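Cyclic nucleotide-binding protein (Ruegeria pomeroyi, PDB 3FX3) probably acts as a DNA-binding transcription regulator of the Crp type, with a cyclic nucleotide-binding domain joined to a helix-turn-helix domain. Local coordinates at residues Q9-L18 with Q53-G61. Residues are numbered along the deposited sequence; the frame is centred on the assembly and turned at random. Where two conformers were deposited one is given.
Sequences QKAIARNSLL and QAIHVVIDG. With PO4 (phosphate ion), chain F.
With CG1 of I59 beside its own backbone N (chi1 -58°) and a bend at chi2 (-49°), the CD1 tip is carried against helix 7-13, where it meets Q9 O at 3.7 Å and A13 CB at 4.0 Å. The other branch, I59 CG2, takes the CG of Q9 and the CD1 of I12. I12 in turn sets its CG2 against the I59 carbonyl O, 3.6 Å away. One turn of helix, through Q9, I12 and A13, thus lies against a single isoleucine, just where the strand turns its corner and I59 and D60 form a classic beta bulge opposite E108.

Two residues back along the strand, V57 points its CG1 methyl at the turn A13 to S16, 3.9 Å from S16 CB. S16 OG donates to A13 O at 2.8 Å, nearly in line with the C=O, and is also bonded to I19 N as the N-cap of the next helix; A13 O receives S16 N as well. With an alanine here the hydroxyl goes, which would probably leave I19 N without its cap and A13 O with one donor fewer, so that the turn is less firmly closed. Beyond it, L18 CD2 packs on I55 CG2 at 3.7 Å.

Side chain to side chain, the meeting is of aliphatic groups, with M110 and S85 of the adjoining strands beside V57. Here the N-terminal helices pack on one sheet of the beta-roll, the arrangement of Crp-type cyclic nucleotide-binding domains.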
loop_
_atom_site.group_PDB
_atom_site.type_symbol
_atom_site.label_atom_id
_atom_site.label_comp_id
_atom_site.label_asym_id
_atom_site.label_seq_id
_atom_site.Cartn_x
_atom_site.Cartn_y
_atom_site.Cartn_z
ATOM N N GLN B 9 -7.555 -8.647 -23.944
ATOM C CA GLN B 9 -6.483 -9.066 -23.031
ATOM C C GLN B 9 -5.739 -7.845 -22.497
ATOM O O GLN B 9 -5.420 -7.760 -21.305
ATOM C CB GLN B 9 -5.498 -10.004 -23.732
ATOM C CG GLN B 9 -6.092 -11.335 -24.177
ATOM C CD GLN B 9 -6.992 -11.224 -25.397
ATOM O OE1 GLN B 9 -6.974 -10.241 -26.131
ATOM N NE2 GLN B 9 -7.835 -12.220 -25.575
ATOM N N LYS B 10 -5.487 -6.883 -23.380
ATOM C CA LYS B 10 -4.817 -5.656 -22.987
ATOM C C LYS B 10 -5.659 -4.847 -21.965
ATOM O O LYS B 10 -5.089 -4.233 -21.038
ATOM C CB LYS B 10 -4.479 -4.807 -24.210
ATOM C CG LYS B 10 -3.336 -5.366 -25.085
ATOM C CD LYS B 10 -3.197 -4.513 -26.392
ATOM C CE LYS B 10 -2.052 -5.016 -27.308
ATOM N NZ LYS B 10 -1.967 -4.305 -28.647
ATOM N N ALA B 11 -6.992 -4.877 -22.112
ATOM C CA ALA B 11 -7.902 -4.225 -21.124
ATOM C C ALA B 11 -7.724 -4.877 -19.753
ATOM O O ALA B 11 -7.607 -4.184 -18.750
ATOM C CB ALA B 11 -9.389 -4.281 -21.581
ATOM N N ILE B 12 -7.661 -6.205 -19.712
ATOM C CA ILE B 12 -7.340 -6.908 -18.452
ATOM C C ILE B 12 -5.974 -6.465 -17.880
ATOM O O ILE B 12 -5.874 -6.137 -16.684
ATOM C CB ILE B 12 -7.405 -8.428 -18.622
ATOM C CG1 ILE B 12 -8.854 -8.863 -18.849
ATOM C CG2 ILE B 12 -6.840 -9.169 -17.386
ATOM C CD1 ILE B 12 -8.992 -10.316 -19.338
ATOM N N ALA B 13 -4.946 -6.395 -18.728
ATOM C CA ALA B 13 -3.615 -5.979 -18.276
ATOM C C ALA B 13 -3.582 -4.558 -17.688
ATOM O O ALA B 13 -2.763 -4.266 -16.809
ATOM C CB ALA B 13 -2.579 -6.115 -19.408
ATOM N N ARG B 14 -4.464 -3.681 -18.177
ATOM C CA ARG B 14 -4.533 -2.291 -17.682
ATOM C C ARG B 14 -4.949 -2.158 -16.210
ATOM O O ARG B 14 -4.717 -1.141 -15.595
ATOM C CB ARG B 14 -5.433 -1.459 -18.585
ATOM C CG ARG B 14 -4.792 -1.118 -19.943
ATOM C CD ARG B 14 -5.822 -0.578 -20.922
ATOM N NE ARG B 14 -5.207 -0.124 -22.167
ATOM C CZ ARG B 14 -4.603 1.059 -22.329
ATOM N NH1 ARG B 14 -4.520 1.941 -21.336
ATOM N NH2 ARG B 14 -4.079 1.376 -23.503
ATOM N N ASN B 15 -5.530 -3.202 -15.647
ATOM C CA ASN B 15 -5.839 -3.227 -14.227
ATOM C C ASN B 15 -4.635 -3.542 -13.333
ATOM O O ASN B 15 -4.730 -3.421 -12.116
ATOM C CB ASN B 15 -6.944 -4.265 -13.972
ATOM C CG ASN B 15 -8.249 -3.906 -14.651
ATOM O OD1 ASN B 15 -8.594 -2.725 -14.800
ATOM N ND2 ASN B 15 -8.980 -4.923 -15.078
ATOM N N SER B 16 -3.515 -3.960 -13.921
ATOM C CA SER B 16 -2.351 -4.349 -13.127
ATOM C C SER B 16 -1.595 -3.146 -12.543
ATOM O O SER B 16 -1.597 -2.055 -13.098
ATOM C CB SER B 16 -1.377 -5.175 -13.958
ATOM O OG SER B 16 -0.705 -4.379 -14.929
ATOM N N LEU B 17 -0.948 -3.380 -11.424
ATOM C CA LEU B 17 -0.058 -2.408 -10.814
ATOM C C LEU B 17 0.963 -1.802 -11.798
ATOM O O LEU B 17 1.146 -0.577 -11.845
ATOM C CB LEU B 17 0.680 -3.087 -9.656
ATOM C CG LEU B 17 1.554 -2.200 -8.811
ATOM C CD1 LEU B 17 0.595 -1.289 -8.011
ATOM C CD2 LEU B 17 2.483 -3.015 -7.895
ATOM N N LEU B 18 1.626 -2.653 -12.572
ATOM C CA LEU B 18 2.592 -2.185 -13.569
ATOM C C LEU B 18 1.966 -1.158 -14.517
ATOM O O LEU B 18 2.478 -0.051 -14.688
ATOM C CB LEU B 18 3.116 -3.344 -14.394
ATOM C CG LEU B 18 4.091 -2.998 -15.516
ATOM C CD1 LEU B 18 5.413 -2.420 -14.977
ATOM C CD2 LEU B 18 4.344 -4.253 -16.340
ATOM N N GLN B 53 13.957 -11.535 -17.105
ATOM C CA GLN B 53 14.021 -10.886 -18.402
ATOM C C GLN B 53 12.714 -10.233 -18.807
ATOM O O GLN B 53 12.648 -9.630 -19.857
ATOM C CB GLN B 53 14.384 -11.914 -19.463
ATOM C CG GLN B 53 15.740 -12.532 -19.282
ATOM C CD GLN B 53 15.921 -13.711 -20.224
ATOM O OE1 GLN B 53 15.162 -14.723 -20.170
ATOM N NE2 GLN B 53 16.887 -13.577 -21.122
ATOM N N ALA B 54 11.681 -10.371 -17.986
ATOM C CA ALA B 54 10.381 -9.793 -18.274
ATOM C C ALA B 54 9.662 -9.526 -16.980
ATOM O O ALA B 54 10.004 -10.108 -15.919
ATOM C CB ALA B 54 9.530 -10.746 -19.161
ATOM N N ILE B 55 8.673 -8.644 -17.067
ATOM C CA ILE B 55 7.732 -8.417 -15.999
ATOM C C ILE B 55 6.435 -9.087 -16.433
ATOM O O ILE B 55 6.087 -9.058 -17.607
ATOM C CB ILE B 55 7.494 -6.918 -15.769
ATOM C CG1 ILE B 55 8.818 -6.216 -15.391
ATOM C CG2 ILE B 55 6.485 -6.700 -14.674
ATOM C CD1 ILE B 55 8.698 -4.672 -15.316
ATOM N N HIS B 56 5.717 -9.649 -15.482
ATOM C CA HIS B 56 4.611 -10.564 -15.772
ATOM C C HIS B 56 3.278 -10.039 -15.325
ATOM O O HIS B 56 3.149 -9.520 -14.235
ATOM C CB HIS B 56 4.889 -11.925 -15.123
ATOM C CG HIS B 56 6.307 -12.361 -15.275
ATOM N ND1 HIS B 56 6.806 -12.873 -16.452
ATOM C CD2 HIS B 56 7.354 -12.306 -14.414
ATOM C CE1 HIS B 56 8.091 -13.144 -16.302
ATOM N NE2 HIS B 56 8.450 -12.813 -15.072
ATOM N N VAL B 57 2.285 -10.221 -16.182
ATOM C CA VAL B 57 0.925 -9.841 -15.910
ATOM C C VAL B 57 -0.029 -10.999 -16.251
ATOM O O VAL B 57 -0.104 -11.437 -17.423
ATOM C CB VAL B 57 0.523 -8.617 -16.749
ATOM C CG1 VAL B 57 -0.872 -8.167 -16.344
ATOM C CG2 VAL B 57 1.541 -7.450 -16.588
ATOM N N VAL B 58 -0.741 -11.506 -15.248
ATOM C CA VAL B 58 -1.697 -12.594 -15.461
ATOM C C VAL B 58 -2.919 -12.033 -16.188
ATOM O O VAL B 58 -3.445 -10.996 -15.786
ATOM C CB VAL B 58 -2.106 -13.251 -14.144
ATOM C CG1 VAL B 58 -3.050 -14.473 -14.395
ATOM C CG2 VAL B 58 -0.858 -13.655 -13.361
ATOM N N ILE B 59 -3.292 -12.652 -17.310
ATOM C CA ILE B 59 -4.485 -12.289 -18.057
ATOM C C ILE B 59 -5.641 -13.194 -17.646
ATOM O O ILE B 59 -6.791 -12.747 -17.566
ATOM C CB ILE B 59 -4.265 -12.426 -19.556
ATOM C CG1 ILE B 59 -3.095 -11.537 -19.999
ATOM C CG2 ILE B 59 -5.557 -12.115 -20.327
ATOM C CD1 ILE B 59 -3.136 -10.083 -19.509
ATOM N N ASP B 60 -5.335 -14.454 -17.360
ATOM C CA ASP B 60 -6.350 -15.424 -16.935
ATOM C C ASP B 60 -5.699 -16.533 -16.132
ATOM O O ASP B 60 -4.557 -16.905 -16.423
ATOM C CB ASP B 60 -7.020 -16.068 -18.162
ATOM C CG ASP B 60 -8.300 -16.833 -17.799
ATOM O OD1 ASP B 60 -9.262 -16.203 -17.302
ATOM O OD2 ASP B 60 -8.326 -18.059 -17.960
ATOM N N GLY B 61 -6.406 -17.085 -15.152
ATOM C CA GLY B 61 -5.891 -18.220 -14.371
ATOM C C GLY B 61 -5.154 -17.787 -13.121
ATOM O O GLY B 61 -5.215 -16.639 -12.729
HETATM P P PO4 F . 0.318 -5.609 -31.201
HETATM O O1 PO4 F . 1.803 -5.924 -31.200
HETATM O O2 PO4 F . -0.349 -5.998 -29.889
HETATM O O3 PO4 F . 0.178 -4.128 -31.501
HETATM O O4 PO4 F . -0.367 -6.452 -32.259
#